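PDB 3G6S: putative endonuclease/exonuclease/phosphatase family protein from Bacteroides vulgatus ATCC 8482, which belongs to the endonuclease/exonuclease/phosphatase family of the DNase I-like clan and probably hydrolyses phosphodiester bonds as a nuclease. Local coordinates for residues T208-A213 with D250-L255; C114-T119 with F139-E144; W6-I11 with D224-T229. All coordinates share one frame; numbering follows the deposited sequence.

Contact 1: T208-A213 with D250-L255; sequences TFHDFA and DHNPQL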
loop_
_atom_site.group_PDB
_atom_site.type_symbol
_atom_site.label_atom_id
_atom_site.label_comp_id
_atom_site.label_asym_id
_atom_site.label_seq_id
_atom_site.Cartn_x
_atom_site.Cartn_y
_atom_site.Cartn_z
ATOM N N THR A 208 1.644 -4.034 -12.775
ATOM C CA THR A 208 0.742 -4.191 -11.644
ATOM C C THR A 208 -0.735 -3.891 -11.946
ATOM O O THR A 208 -1.605 -4.035 -11.080
ATOM C CB THR A 208 1.233 -3.300 -10.458
ATOM O OG1 THR A 208 0.383 -3.475 -9.316
ATOM C CG2 THR A 208 1.216 -1.842 -10.850
ATOM N N PHE A 209 -1.027 -3.466 -13.167
ATOM C CA PHE A 209 -2.407 -3.192 -13.545
ATOM C C PHE A 209 -2.724 -3.846 -14.886
ATOM O O PHE A 209 -2.005 -3.654 -15.857
ATOM C CB PHE A 209 -2.655 -1.692 -13.632
ATOM C CG PHE A 209 -4.091 -1.340 -13.867
ATOM C CD1 PHE A 209 -5.053 -1.623 -12.896
ATOM C CD2 PHE A 209 -4.488 -0.756 -15.069
ATOM C CE1 PHE A 209 -6.398 -1.333 -13.120
ATOM C CE2 PHE A 209 -5.826 -0.457 -15.314
ATOM C CZ PHE A 209 -6.792 -0.745 -14.337
ATOM N N HIS A 210 -3.803 -4.616 -14.937
ATOM C CA HIS A 210 -4.191 -5.309 -16.159
ATOM C C HIS A 210 -5.691 -5.178 -16.431
ATOM O O HIS A 210 -6.194 -5.710 -17.420
ATOM C CB HIS A 210 -3.804 -6.782 -16.039
ATOM C CG HIS A 210 -4.188 -7.393 -14.725
ATOM N ND1 HIS A 210 -5.497 -7.632 -14.371
ATOM C CD2 HIS A 210 -3.434 -7.766 -13.664
ATOM C CE1 HIS A 210 -5.535 -8.126 -13.145
ATOM N NE2 HIS A 210 -4.299 -8.216 -12.694
ATOM N N ASP A 211 -6.392 -4.472 -15.546
ATOM C CA ASP A 211 -7.834 -4.251 -15.666
ATOM C C ASP A 211 -8.604 -5.567 -15.812
ATOM O O ASP A 211 -9.425 -5.719 -16.710
ATOM C CB ASP A 211 -8.124 -3.317 -16.855
ATOM C CG ASP A 211 -9.597 -2.960 -16.979
ATOM O OD1 ASP A 211 -10.259 -2.741 -15.941
ATOM O OD2 ASP A 211 -10.099 -2.874 -18.118
ATOM N N PHE A 212 -8.336 -6.511 -14.916
ATOM C CA PHE A 212 -8.993 -7.815 -14.947
ATOM C C PHE A 212 -8.604 -8.609 -16.188
ATOM O O PHE A 212 -9.455 -9.183 -16.867
ATOM C CB PHE A 212 -10.517 -7.657 -14.888
ATOM C CG PHE A 212 -11.032 -7.218 -13.547
ATOM C CD1 PHE A 212 -10.822 -8.001 -12.418
ATOM C CD2 PHE A 212 -11.730 -6.022 -13.410
ATOM C CE1 PHE A 212 -11.298 -7.603 -11.166
ATOM C CE2 PHE A 212 -12.210 -5.616 -12.162
ATOM C CZ PHE A 212 -11.991 -6.413 -11.035
ATOM N N ALA A 213 -7.301 -8.630 -16.467
ATOM C CA ALA A 213 -6.735 -9.341 -17.612
ATOM C C ALA A 213 -7.314 -8.920 -18.960
ATOM O O ALA A 213 -7.338 -9.711 -19.896
ATOM C CB ALA A 213 -6.904 -10.844 -17.423
ATOM N N ASP A 250 -8.133 -6.235 -10.218
ATOM C CA ASP A 250 -7.706 -5.697 -11.501
ATOM C C ASP A 250 -6.224 -5.333 -11.387
ATOM O O ASP A 250 -5.565 -5.035 -12.382
ATOM C CB ASP A 250 -8.530 -4.468 -11.910
ATOM C CG ASP A 250 -8.678 -3.463 -10.798
ATOM O OD1 ASP A 250 -7.830 -3.456 -9.879
ATOM O OD2 ASP A 250 -9.644 -2.667 -10.843
ATOM N N HIS A 251 -5.709 -5.364 -10.160
ATOM C CA HIS A 251 -4.305 -5.078 -9.895
ATOM C C HIS A 251 -3.556 -6.341 -9.474
ATOM O O HIS A 251 -4.162 -7.344 -9.085
ATOM C CB HIS A 251 -4.150 -4.063 -8.764
ATOM C CG HIS A 251 -4.365 -2.642 -9.173
ATOM N ND1 HIS A 251 -5.617 -2.101 -9.367
ATOM C CD2 HIS A 251 -3.484 -1.633 -9.370
ATOM C CE1 HIS A 251 -5.500 -0.818 -9.661
ATOM N NE2 HIS A 251 -4.216 -0.508 -9.668
ATOM N N ASN A 252 -2.231 -6.278 -9.563
ATOM C CA ASN A 252 -1.375 -7.372 -9.137
ATOM C C ASN A 252 -0.651 -6.904 -7.871
ATOM O O ASN A 252 -0.120 -5.805 -7.821
ATOM C CB ASN A 252 -0.337 -7.723 -10.207
ATOM C CG ASN A 252 -0.857 -8.731 -11.229
ATOM O OD1 ASN A 252 -1.857 -9.426 -10.992
ATOM N ND2 ASN A 252 -0.166 -8.832 -12.362
ATOM N N PRO A 253 -0.637 -7.727 -6.821
ATOM C CA PRO A 253 0.043 -7.343 -5.578
ATOM C C PRO A 253 1.558 -7.383 -5.765
ATOM O O PRO A 253 2.066 -8.107 -6.628
ATOM C CB PRO A 253 -0.428 -8.405 -4.594
ATOM C CG PRO A 253 -0.503 -9.626 -5.486
ATOM C CD PRO A 253 -1.186 -9.089 -6.723
ATOM N N GLN A 254 2.278 -6.601 -4.966
ATOM C CA GLN A 254 3.734 -6.592 -5.041
ATOM C C GLN A 254 4.309 -7.022 -3.695
ATOM O O GLN A 254 4.193 -6.289 -2.710
ATOM C CB GLN A 254 4.264 -5.198 -5.379
ATOM C CG GLN A 254 5.712 -5.228 -5.859
ATOM C CD GLN A 254 6.448 -3.898 -5.712
ATOM O OE1 GLN A 254 5.896 -2.823 -5.956
ATOM N NE2 GLN A 254 7.715 -3.975 -5.325
ATOM N N LEU A 255 4.922 -8.202 -3.641
ATOM C CA LEU A 255 5.504 -8.669 -2.384
ATOM C C LEU A 255 6.965 -8.250 -2.265
ATOM O O LEU A 255 7.636 -8.011 -3.265
ATOM C CB LEU A 255 5.406 -10.194 -2.258
ATOM C CG LEU A 255 4.053 -10.844 -2.574
ATOM C CD1 LEU A 255 4.029 -12.266 -2.008
ATOM C CD2 LEU A 255 2.922 -10.033 -1.972
HETATM O O HOH W 1 -4.711 -10.315 -9.985
#
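Asp250, His251 and Asn252 lie in a Ser-Asp-His-Asn-Pro run, the form taken here by the SDH motif that DNase I-like enzymes carry at the active site, and the loop 208-213 runs alongside it. A single beta bridge pairs Phe209 with His251. On one side of it Asn252 N donates to Thr208 O (2.8 Å); on the other, His210 N points almost straight at Asp250 O (3.1 Å, 178° at the hydrogen). The same carbonyl oxygen takes a second, weak bond from Asp211 N and sits over the face of the His210 ring, 3.1 Å above its plane. With CG between the backbone N and the carbonyl carbon (chi1 46°), that imidazole folds back over the motif and brings NE2 to Asn252 OD1 in a weak bond of 3.2 Å; the stronger polar partner of this amide is Glu242, through ND2. Ala213 N donates to His210 ND1 (2.9 Å), so the ring is held firmly at ND1 and weakly at NE2. Two phenyl rings pack on the motif. Phe209 sets CD1 over one face of the His251 ring, toward its rim, with the planes inclined at 54°, neither stacked nor edge-to-face. Phe212 offers a face to Asp250, whose CB lies 3.8 Å from the ring centroid in a CH-pi contact. Within the motif, His251 ND1 donates to Asp250 OD1 (2.6 Å), meeting the carboxylate from above its plane. Main-chain bonds thus fix the backbone of Asp250 and Asn252, while the carboxylate at ND1 and Phe209 over one face restrict rotation of His251, an ordered geometry consistent with the site this motif forms in relatives.

Contact 2: C114-T119 with F139-E144; sequences CVRIAT and FDHVGE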
loop_
_atom_site.group_PDB
_atom_site.type_symbol
_atom_site.label_atom_id
_atom_site.label_comp_id
_atom_site.label_asym_id
_atom_site.label_seq_id
_atom_site.Cartn_x
_atom_site.Cartn_y
_atom_site.Cartn_z
ATOM N N CYS A 114 -10.238 13.549 -6.414
ATOM C CA CYS A 114 -10.894 12.735 -5.390
ATOM C C CYS A 114 -10.112 12.879 -4.093
ATOM O O CYS A 114 -8.884 12.974 -4.114
ATOM C CB CYS A 114 -10.894 11.254 -5.780
ATOM S SG CYS A 114 -11.764 10.842 -7.306
ATOM N N VAL A 115 -10.812 12.887 -2.964
ATOM C CA VAL A 115 -10.142 13.001 -1.675
ATOM C C VAL A 115 -9.171 11.820 -1.511
ATOM O O VAL A 115 -9.498 10.679 -1.846
ATOM C CB VAL A 115 -11.171 13.015 -0.510
ATOM C CG1 VAL A 115 -12.067 11.781 -0.572
ATOM C CG2 VAL A 115 -10.442 13.071 0.825
ATOM N N ARG A 116 -7.974 12.096 -1.006
ATOM C CA ARG A 116 -6.972 11.052 -0.826
ATOM C C ARG A 116 -6.417 11.021 0.600
ATOM O O ARG A 116 -6.439 12.032 1.306
ATOM C CB ARG A 116 -5.835 11.254 -1.832
ATOM C CG ARG A 116 -6.282 11.180 -3.292
ATOM C CD ARG A 116 -6.777 9.788 -3.664
ATOM N NE ARG A 116 -7.537 9.797 -4.911
ATOM C CZ ARG A 116 -7.948 8.710 -5.558
ATOM N NH1 ARG A 116 -7.672 7.502 -5.082
ATOM N NH2 ARG A 116 -8.640 8.831 -6.687
ATOM N N ILE A 117 -5.929 9.859 1.027
ATOM C CA ILE A 117 -5.376 9.721 2.370
ATOM C C ILE A 117 -4.170 8.792 2.447
ATOM O O ILE A 117 -3.843 8.063 1.502
ATOM C CB ILE A 117 -6.406 9.150 3.364
ATOM C CG1 ILE A 117 -6.883 7.779 2.878
ATOM C CG2 ILE A 117 -7.553 10.123 3.556
ATOM C CD1 ILE A 117 -7.839 7.085 3.820
ATOM N N ALA A 118 -3.524 8.827 3.604
ATOM C CA ALA A 118 -2.381 7.975 3.894
ATOM C C ALA A 118 -2.598 7.487 5.324
ATOM O O ALA A 118 -2.925 8.276 6.203
ATOM C CB ALA A 118 -1.086 8.770 3.797
ATOM N N THR A 119 -2.468 6.188 5.549
ATOM C CA THR A 119 -2.621 5.642 6.892
ATOM C C THR A 119 -1.237 5.131 7.294
ATOM O O THR A 119 -0.562 4.483 6.498
ATOM C CB THR A 119 -3.661 4.490 6.935
ATOM O OG1 THR A 119 -4.977 5.037 6.797
ATOM C CG2 THR A 119 -3.578 3.727 8.254
ATOM N N PHE A 139 -2.649 7.598 -4.196
ATOM C CA PHE A 139 -2.545 8.899 -4.872
ATOM C C PHE A 139 -3.641 9.203 -5.901
ATOM O O PHE A 139 -4.363 8.308 -6.344
ATOM C CB PHE A 139 -1.179 9.007 -5.558
ATOM C CG PHE A 139 -0.068 9.459 -4.647
ATOM C CD1 PHE A 139 -0.081 9.152 -3.293
ATOM C CD2 PHE A 139 1.013 10.166 -5.155
ATOM C CE1 PHE A 139 0.967 9.549 -2.463
ATOM C CE2 PHE A 139 2.062 10.563 -4.328
ATOM C CZ PHE A 139 2.038 10.253 -2.985
ATOM N N ASP A 140 -3.752 10.481 -6.267
ATOM C CA ASP A 140 -4.726 10.948 -7.255
ATOM C C ASP A 140 -4.188 10.675 -8.665
ATOM O O ASP A 140 -3.014 10.917 -8.942
ATOM C CB ASP A 140 -4.969 12.452 -7.092
ATOM C CG ASP A 140 -6.029 12.988 -8.054
ATOM O OD1 ASP A 140 -6.163 14.222 -8.165
ATOM O OD2 ASP A 140 -6.739 12.183 -8.695
ATOM N N HIS A 141 -5.046 10.181 -9.552
ATOM C CA HIS A 141 -4.633 9.880 -10.918
ATOM C C HIS A 141 -4.630 11.115 -11.818
ATOM O O HIS A 141 -3.894 11.171 -12.809
ATOM C CB HIS A 141 -5.543 8.817 -11.519
ATOM C CG HIS A 141 -6.990 9.165 -11.445
ATOM N ND1 HIS A 141 -7.776 9.325 -12.569
ATOM C CD2 HIS A 141 -7.795 9.399 -10.386
ATOM C CE1 HIS A 141 -9.002 9.644 -12.198
ATOM N NE2 HIS A 141 -9.042 9.695 -10.877
ATOM N N VAL A 142 -5.441 12.108 -11.469
ATOM C CA VAL A 142 -5.512 13.333 -12.263
ATOM C C VAL A 142 -4.635 14.482 -11.740
ATOM O O VAL A 142 -3.935 15.133 -12.514
ATOM C CB VAL A 142 -6.968 13.837 -12.371
ATOM C CG1 VAL A 142 -7.002 15.139 -13.152
ATOM C CG2 VAL A 142 -7.833 12.787 -13.061
ATOM N N GLY A 143 -4.671 14.716 -10.431
ATOM C CA GLY A 143 -3.899 15.796 -9.843
ATOM C C GLY A 143 -2.386 15.680 -9.868
ATOM O O GLY A 143 -1.796 14.914 -9.101
ATOM N N GLU A 144 -1.742 16.454 -10.734
ATOM C CA GLU A 144 -0.287 16.416 -10.822
ATOM C C GLU A 144 0.368 17.055 -9.620
ATOM O O GLU A 144 1.180 16.433 -8.936
ATOM C CB GLU A 144 0.204 17.132 -12.073
ATOM C CG GLU A 144 0.066 16.325 -13.331
ATOM C CD GLU A 144 1.143 16.662 -14.339
ATOM O OE1 GLU A 144 2.340 16.466 -14.015
ATOM O OE2 GLU A 144 0.795 17.119 -15.451
#
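Arg116 leaves its backbone with CG anti to the carbonyl carbon (chi1 -61°) and bends at chi2 (-66°) before running out nearly extended; this lays its guanidinium along the turn that begins at Phe139, close to His141. The carbonyl oxygen of Phe139 stands over one face of the guanidinium, toward its rim and 3.5 Å above the plane. NH1 is the nearest nitrogen, 3.6 Å from Phe139 O, and since the oxygen faces the flat of the group no hydrogen bond forms. Farther back along the side chain, NE passes 3.8 Å from Asp140 CA. At the other end NH2 comes to the edge of the His141 ring, 3.8 Å from CD2, with the two planes almost perpendicular at 78°. Asp140 OD2 adds an opposite charge 4.3 Å from Arg116 NH2, too far and too much out of the guanidinium plane for a salt bridge, so its attraction would be purely electrostatic. That oxygen is engaged within its own turn: Val142 N donates to Asp140 OD2 (3.1 Å), closing an Asx turn. The segment 114-119 leads into strand 117-125, which pairs antiparallel with strand 131-138, and Arg116 also rests on His138 at the end of that neighbour. The turn 139-144 carries the chain from strand 131-138 to helix 144-161, with Gly143 as its N-cap. Arg147 of that helix bonds to Asp140 O, and Phe139, whose CB points away from segment 114-119, packs its ring on Ser150 and Ile154 along the helix.

Contact 3: W6-I11 with D224-T229; sequences WATFNI and DFIFVT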
loop_
_atom_site.group_PDB
_atom_site.type_symbol
_atom_site.label_atom_id
_atom_site.label_comp_id
_atom_site.label_asym_id
_atom_site.label_seq_id
_atom_site.Cartn_x
_atom_site.Cartn_y
_atom_site.Cartn_z
ATOM N N TRP A 6 6.640 -7.828 3.346
ATOM C CA TRP A 6 5.739 -6.714 3.121
ATOM C C TRP A 6 4.980 -6.860 1.805
ATOM O O TRP A 6 5.424 -7.571 0.901
ATOM C CB TRP A 6 6.573 -5.438 3.092
ATOM C CG TRP A 6 5.945 -4.253 3.759
ATOM C CD1 TRP A 6 4.930 -3.469 3.280
ATOM C CD2 TRP A 6 6.344 -3.679 5.002
ATOM N NE1 TRP A 6 4.673 -2.439 4.155
ATOM C CE2 TRP A 6 5.518 -2.554 5.231
ATOM C CE3 TRP A 6 7.305 -4.018 5.963
ATOM C CZ2 TRP A 6 5.645 -1.748 6.368
ATOM C CZ3 TRP A 6 7.432 -3.221 7.091
ATOM C CH2 TRP A 6 6.594 -2.105 7.289
ATOM N N ALA A 7 3.840 -6.182 1.694
ATOM C CA ALA A 7 3.058 -6.236 0.461
ATOM C C ALA A 7 2.091 -5.069 0.298
ATOM O O ALA A 7 1.460 -4.628 1.257
ATOM C CB ALA A 7 2.291 -7.554 0.386
ATOM N N THR A 8 1.994 -4.564 -0.928
ATOM C CA THR A 8 1.067 -3.487 -1.249
ATOM C C THR A 8 0.086 -4.083 -2.251
ATOM O O THR A 8 0.498 -4.749 -3.206
ATOM C CB THR A 8 1.775 -2.260 -1.882
ATOM O OG1 THR A 8 0.797 -1.255 -2.190
ATOM C CG2 THR A 8 2.512 -2.648 -3.166
ATOM N N PHE A 9 -1.207 -3.847 -2.045
ATOM C CA PHE A 9 -2.202 -4.421 -2.931
ATOM C C PHE A 9 -3.524 -3.656 -3.023
ATOM O O PHE A 9 -4.182 -3.387 -2.015
ATOM C CB PHE A 9 -2.456 -5.861 -2.481
ATOM C CG PHE A 9 -3.408 -6.611 -3.352
ATOM C CD1 PHE A 9 -3.340 -6.496 -4.735
ATOM C CD2 PHE A 9 -4.351 -7.465 -2.791
ATOM C CE1 PHE A 9 -4.202 -7.220 -5.557
ATOM C CE2 PHE A 9 -5.223 -8.199 -3.599
ATOM C CZ PHE A 9 -5.149 -8.080 -4.987
ATOM N N ASN A 10 -3.896 -3.295 -4.246
ATOM C CA ASN A 10 -5.152 -2.591 -4.513
ATOM C C ASN A 10 -6.152 -3.721 -4.765
ATOM O O ASN A 10 -5.989 -4.501 -5.701
ATOM C CB ASN A 10 -5.020 -1.718 -5.774
ATOM C CG ASN A 10 -6.258 -0.850 -6.028
ATOM O OD1 ASN A 10 -7.395 -1.268 -5.788
ATOM N ND2 ASN A 10 -6.037 0.351 -6.543
ATOM N N ILE A 11 -7.189 -3.811 -3.944
ATOM C CA ILE A 11 -8.148 -4.886 -4.104
ATOM C C ILE A 11 -9.362 -4.576 -4.973
ATOM O O ILE A 11 -10.205 -5.445 -5.177
ATOM C CB ILE A 11 -8.640 -5.368 -2.736
ATOM C CG1 ILE A 11 -9.396 -4.255 -2.025
ATOM C CG2 ILE A 11 -7.452 -5.786 -1.881
ATOM C CD1 ILE A 11 -10.042 -4.709 -0.751
ATOM N N ASP A 224 2.023 0.583 -8.934
ATOM C CA ASP A 224 2.041 0.306 -7.501
ATOM C C ASP A 224 3.483 0.145 -7.061
ATOM O O ASP A 224 4.258 -0.526 -7.724
ATOM C CB ASP A 224 1.214 -0.951 -7.206
ATOM C CG ASP A 224 -0.270 -0.764 -7.558
ATOM O OD1 ASP A 224 -0.700 -1.215 -8.644
ATOM O OD2 ASP A 224 -1.004 -0.142 -6.755
ATOM N N PHE A 225 3.855 0.763 -5.947
ATOM C CA PHE A 225 5.242 0.674 -5.497
ATOM C C PHE A 225 5.439 0.446 -4.009
ATOM O O PHE A 225 4.551 0.691 -3.188
ATOM C CB PHE A 225 6.006 1.956 -5.859
ATOM C CG PHE A 225 5.936 2.328 -7.307
ATOM C CD1 PHE A 225 6.994 2.035 -8.168
ATOM C CD2 PHE A 225 4.812 2.987 -7.810
ATOM C CE1 PHE A 225 6.938 2.393 -9.517
ATOM C CE2 PHE A 225 4.736 3.352 -9.152
ATOM C CZ PHE A 225 5.801 3.057 -10.013
ATOM N N ILE A 226 6.637 -0.025 -3.688
ATOM C CA ILE A 226 7.057 -0.232 -2.319
ATOM C C ILE A 226 8.352 0.572 -2.161
ATOM O O ILE A 226 9.362 0.281 -2.813
ATOM C CB ILE A 226 7.342 -1.714 -2.008
ATOM C CG1 ILE A 226 6.053 -2.521 -2.129
ATOM C CG2 ILE A 226 7.913 -1.850 -0.590
ATOM C CD1 ILE A 226 6.205 -4.009 -1.799
ATOM N N PHE A 227 8.320 1.597 -1.319
ATOM C CA PHE A 227 9.507 2.420 -1.104
ATOM C C PHE A 227 10.061 2.179 0.288
ATOM O O PHE A 227 9.304 2.042 1.249
ATOM C CB PHE A 227 9.159 3.901 -1.273
ATOM C CG PHE A 227 8.801 4.279 -2.679
ATOM C CD1 PHE A 227 9.785 4.346 -3.665
ATOM C CD2 PHE A 227 7.476 4.554 -3.022
ATOM C CE1 PHE A 227 9.457 4.676 -4.970
ATOM C CE2 PHE A 227 7.133 4.886 -4.321
ATOM C CZ PHE A 227 8.129 4.949 -5.305
ATOM N N VAL A 228 11.383 2.128 0.399
ATOM C CA VAL A 228 12.015 1.894 1.694
ATOM C C VAL A 228 13.204 2.804 1.973
ATOM O O VAL A 228 13.904 3.219 1.054
ATOM C CB VAL A 228 12.519 0.441 1.829
ATOM C CG1 VAL A 228 11.370 -0.539 1.599
ATOM C CG2 VAL A 228 13.658 0.195 0.849
ATOM N N THR A 229 13.435 3.102 3.247
ATOM C CA THR A 229 14.560 3.944 3.628
ATOM C C THR A 229 15.867 3.191 3.346
ATOM O O THR A 229 15.898 1.961 3.382
ATOM C CB THR A 229 14.432 4.373 5.096
ATOM O OG1 THR A 229 13.998 3.265 5.894
ATOM C CG2 THR A 229 13.405 5.500 5.211
HETATM O O HOH W 2 -0.751 -1.526 -4.394
#
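Thr8 reaches from strand 6-10 toward Ile226 of strand 224-228, and its two branches divide the contact into an oily half and a wet half. At CB the chain forks: OG1 is anti to the backbone N (chi1 179°), which puts CG2 between that N and the carbonyl carbon. CG2 rests 3.7 Å from Ile226 CG1, the two side chains sliding past each other in opposite directions, and 3.9 Å from the carbonyl oxygen of Phe225. The isoleucine continues past Thr8 until its CD1 lies 4.5 Å from Ala7 CA. On the other branch, OG1 donates to a water at 2.7 Å, and this water in turn donates to Asp224 OD2, also at 2.7 Å. Gln45 NE2 is a further partner of Thr8 OG1, so the buried hydroxyl has two polar partners. Asp224 OD1 is taken by Thr208, and Asn10, whose CB approaches Asp224 OD2 at 4.4 Å, turns its amide to Arg12 N, Glu46 and Asp172. The strands come from different sheets, the short strand axes 7.4 Å apart at closest and their N-to-C directions 151° apart, so roughly antiparallel, and no direct hydrogen bond joins them; this is the interior of the DNase I-like sandwich, met face to face. Methyl and methylene groups meet at Ile226, whereas one water carries the polar link from Thr8 to Asp224. The chemistry therefore passes from hydrocarbon to a buried polar network, the latter consistent with the strand-end active site of this family.

Contact 3 is the deepest, its centre about 4 Å from the centre of the chain, and joins the two sheets by side chains and a water. Contact 1 is buried too but relies largely on main-chain bonds between loops; the two share the Thr208-Asp224 hydrogen bond, and strand 254-260 of contact 1 adjoins strand 2-10, Gln254 N meeting Thr8 O. Contact 2 stands apart, its nearest atoms about 7 Å from contact 3 and about 9 Å from contact 1, and has the most exposed partner in His141. It shares the sheet of strand 224-228, yet meets by packing and charge alone, with no hydrogen bond across it.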